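PDB 5EDX: CD8 alpha antigen from Sus scrofa, which probably serves as a T-cell co-receptor that binds MHC class I molecules, acting here as a homodimer of immunoglobulin V-set domains. Local coordinates for residues 50-55 with 75-80. Numbering follows the deposited sequence.
Sequences MYLSKT and DNFYLI
L52 and F77 meet where strands 50-52 and 76-80 face each other across the core of a beta-sandwich, their axes 9.2 Å apart at closest approach and running nearly antiparallel, at 152°. No hydrogen bond joins the two segments; at this spacing side chains, not backbones, do the joining. The L52 and F77 side chains lie alongside each other, pointing opposite ways, with L52 CB 3.7 Å from F77 CD2. The CD1 methyl of L52 lies in the plane of the F77 ring, at its edge, 4.0 Å from F77 CD2. F77 CE2, next to CD2 on the ring, lies 3.6 Å from the carbonyl O of L52, which approaches obliquely. Two residues away along each strand, M50 meets L79. The thioether chain of M50 extends through chi2 and then bends at chi3 (69°), which carries its terminal CE to 3.7 Å from L79 CD1. The contact illustrates how a beta-sandwich such as the V-set domain is held: two sheets pressed face to face through buried apolar residues. Strand 47-52 pairs with 33-38, whose W35 touches both L52 and L79, while strand 76-81 lies between 18-24 and 68-73. The F77 backbone is hydrogen-bonded to that of C22, whose disulfide to C94 links the two sheets.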
ATOM      1  N   MET A  50       5.679   8.598   6.120  1.00 11.56           N
ATOM      2  CA  MET A  50       5.411  10.037   6.105  1.00  9.20           C
ATOM      3  C   MET A  50       4.715  10.493   4.838  1.00 11.39           C
ATOM      4  O   MET A  50       4.758   9.819   3.807  1.00 10.65           O
ATOM      5  CB  MET A  50       6.711  10.822   6.263  1.00 10.61           C
ATOM      6  CG  MET A  50       7.645  10.670   5.080  1.00 14.19           C
ATOM      7  SD  MET A  50       9.304  11.303   5.411  1.00 15.24           S
ATOM      8  CE  MET A  50       9.919  10.106   6.601  1.00 13.90           C
ATOM      9  N   TYR A  51       4.079  11.654   4.936  1.00 10.12           N
ATOM     10  CA  TYR A  51       3.413  12.294   3.816  1.00 10.47           C
ATOM     11  C   TYR A  51       4.188  13.575   3.547  1.00 10.49           C
ATOM     12  O   TYR A  51       4.509  14.317   4.478  1.00 10.62           O
ATOM     13  CB  TYR A  51       1.963  12.588   4.197  1.00  9.58           C
ATOM     14  CG  TYR A  51       1.210  13.518   3.262  1.00  9.56           C
ATOM     15  CD1 TYR A  51       0.408  13.015   2.244  1.00 12.84           C
ATOM     16  CD2 TYR A  51       1.268  14.899   3.427  1.00 16.12           C
ATOM     17  CE1 TYR A  51      -0.297  13.856   1.405  1.00 16.06           C
ATOM     18  CE2 TYR A  51       0.565  15.753   2.585  1.00 17.73           C
ATOM     19  CZ  TYR A  51      -0.215  15.223   1.576  1.00 16.58           C
ATOM     20  OH  TYR A  51      -0.921  16.062   0.738  1.00 18.40           O
ATOM     21  N   LEU A  52       4.521  13.815   2.280  1.00  7.95           N
ATOM     22  CA  LEU A  52       5.296  14.987   1.893  1.00 13.07           C
ATOM     23  C   LEU A  52       4.563  15.803   0.835  1.00 11.96           C
ATOM     24  O   LEU A  52       4.050  15.258  -0.136  1.00 12.17           O
ATOM     25  CB  LEU A  52       6.660  14.568   1.347  1.00 10.49           C
ATOM     26  CG  LEU A  52       7.557  13.779   2.305  1.00 13.25           C
ATOM     27  CD1 LEU A  52       8.719  13.158   1.546  1.00 11.93           C
ATOM     28  CD2 LEU A  52       8.062  14.669   3.443  1.00 15.23           C
ATOM     29  N   SER A  53       4.516  17.114   1.035  1.00 10.56           N
ATOM     30  CA  SER A  53       3.939  18.021   0.045  1.00 12.26           C
ATOM     31  C   SER A  53       4.505  19.404   0.296  1.00 16.09           C
ATOM     32  O   SER A  53       5.125  19.642   1.329  1.00 15.01           O
ATOM     33  CB  SER A  53       2.415  18.063   0.160  1.00 14.07           C
ATOM     34  OG  SER A  53       2.003  18.783   1.314  1.00 14.76           O
ATOM     35  N   LYS A  54       4.289  20.317  -0.645  1.00 15.29           N
ATOM     36  CA  LYS A  54       4.785  21.678  -0.495  1.00 15.05           C
ATOM     37  C   LYS A  54       4.318  22.312   0.818  1.00 18.18           C
ATOM     38  O   LYS A  54       5.102  22.945   1.523  1.00 19.44           O
ATOM     39  CB  LYS A  54       4.330  22.528  -1.686  1.00 16.76           C
ATOM     40  CG  LYS A  54       4.719  23.994  -1.588  1.00 25.22           C
ATOM     41  CD  LYS A  54       4.272  24.766  -2.833  1.00 29.10           C
ATOM     42  CE  LYS A  54       4.540  26.257  -2.672  1.00 32.45           C
ATOM     43  NZ  LYS A  54       4.018  27.060  -3.817  1.00 41.22           N
ATOM     44  N   THR A  55       3.045  22.121   1.151  1.00 16.64           N
ATOM     45  CA  THR A  55       2.419  22.871   2.239  1.00 19.09           C
ATOM     46  C   THR A  55       2.345  22.120   3.558  1.00 22.11           C
ATOM     47  O   THR A  55       1.931  22.675   4.573  1.00 23.02           O
ATOM     48  CB  THR A  55       0.993  23.326   1.859  1.00 26.33           C
ATOM     49  OG1 THR A  55       0.159  22.180   1.648  1.00 26.50           O
ATOM     50  CG2 THR A  55       1.022  24.160   0.596  1.00 29.20           C
ATOM     51  N   ASP A  75      10.040  18.165  -7.870  1.00 16.50           N
ATOM     52  CA  ASP A  75       9.191  16.992  -8.075  1.00 17.45           C
ATOM     53  C   ASP A  75       9.838  15.712  -7.546  1.00 14.16           C
ATOM     54  O   ASP A  75       9.351  14.612  -7.802  1.00 14.78           O
ATOM     55  CB  ASP A  75       8.826  16.824  -9.555  1.00 22.53           C
ATOM     56  CG  ASP A  75      10.033  16.548 -10.434  1.00 24.98           C
ATOM     57  OD1 ASP A  75       9.837  16.114 -11.589  1.00 30.82           O
ATOM     58  OD2 ASP A  75      11.177  16.766  -9.983  1.00 26.29           O
ATOM     59  N   ASN A  76      10.933  15.864  -6.811  1.00 14.83           N
ATOM     60  CA  ASN A  76      11.620  14.718  -6.215  1.00 12.95           C
ATOM     61  C   ASN A  76      11.306  14.551  -4.736  1.00 13.96           C
ATOM     62  O   ASN A  76      11.326  15.516  -3.976  1.00 13.40           O
ATOM     63  CB  ASN A  76      13.127  14.862  -6.382  1.00 16.63           C
ATOM     64  CG  ASN A  76      13.552  14.838  -7.827  1.00 21.12           C
ATOM     65  OD1 ASN A  76      13.330  13.856  -8.530  1.00 18.82           O
ATOM     66  ND2 ASN A  76      14.173  15.923  -8.281  1.00 25.47           N
ATOM     67  N   PHE A  77      11.033  13.313  -4.335  1.00 11.05           N
ATOM     68  CA  PHE A  77      10.815  12.984  -2.934  1.00 10.89           C
ATOM     69  C   PHE A  77      11.921  12.043  -2.467  1.00 10.70           C
ATOM     70  O   PHE A  77      12.316  11.131  -3.188  1.00 11.77           O
ATOM     71  CB  PHE A  77       9.436  12.344  -2.747  1.00 10.50           C
ATOM     72  CG  PHE A  77       8.299  13.243  -3.146  1.00 13.61           C
ATOM     73  CD1 PHE A  77       7.866  13.297  -4.463  1.00 13.45           C
ATOM     74  CD2 PHE A  77       7.683  14.056  -2.206  1.00 12.31           C
ATOM     75  CE1 PHE A  77       6.823  14.141  -4.833  1.00 16.88           C
ATOM     76  CE2 PHE A  77       6.644  14.890  -2.557  1.00 13.51           C
ATOM     77  CZ  PHE A  77       6.210  14.939  -3.877  1.00 12.27           C
ATOM     78  N   TYR A  78      12.432  12.277  -1.264  1.00 10.42           N
ATOM     79  CA  TYR A  78      13.556  11.506  -0.763  1.00  9.11           C
ATOM     80  C   TYR A  78      13.245  10.896   0.586  1.00  8.71           C
ATOM     81  O   TYR A  78      12.505  11.474   1.380  1.00 10.15           O
ATOM     82  CB  TYR A  78      14.792  12.396  -0.626  1.00 11.62           C
ATOM     83  CG  TYR A  78      15.272  12.969  -1.935  1.00 13.53           C
ATOM     84  CD1 TYR A  78      16.195  12.289  -2.714  1.00 15.12           C
ATOM     85  CD2 TYR A  78      14.797  14.189  -2.392  1.00 14.05           C
ATOM     86  CE1 TYR A  78      16.639  12.814  -3.925  1.00 17.48           C
ATOM     87  CE2 TYR A  78      15.236  14.724  -3.600  1.00 15.70           C
ATOM     88  CZ  TYR A  78      16.156  14.030  -4.356  1.00 19.05           C
ATOM     89  OH  TYR A  78      16.590  14.558  -5.557  1.00 18.39           O
ATOM     90  N   LEU A  79      13.826   9.725   0.833  1.00 11.01           N
ATOM     91  CA  LEU A  79      13.794   9.098   2.149  1.00  9.36           C
ATOM     92  C   LEU A  79      15.232   8.815   2.534  1.00 11.40           C
ATOM     93  O   LEU A  79      16.006   8.303   1.728  1.00 12.72           O
ATOM     94  CB  LEU A  79      13.017   7.784   2.100  1.00  8.28           C
ATOM     95  CG  LEU A  79      12.733   7.145   3.459  1.00  9.98           C
ATOM     96  CD1 LEU A  79      11.649   7.916   4.189  1.00 11.98           C
ATOM     97  CD2 LEU A  79      12.331   5.689   3.299  1.00 10.68           C
ATOM     98  N   ILE A  80      15.598   9.149   3.766  1.00  8.79           N
ATOM     99  CA  ILE A  80      16.958   8.915   4.215  1.00  9.40           C
ATOM    100  C   ILE A  80      16.951   7.985   5.415  1.00  8.73           C
ATOM    101  O   ILE A  80      16.327   8.278   6.427  1.00 10.76           O
ATOM    102  CB  ILE A  80      17.664  10.224   4.599  1.00 10.24           C
ATOM    103  CG1 ILE A  80      17.814  11.138   3.375  1.00 12.27           C
ATOM    104  CG2 ILE A  80      19.034   9.920   5.194  1.00 13.41           C
ATOM    105  CD1 ILE A  80      16.630  12.033   3.138  1.00 19.89           C
TER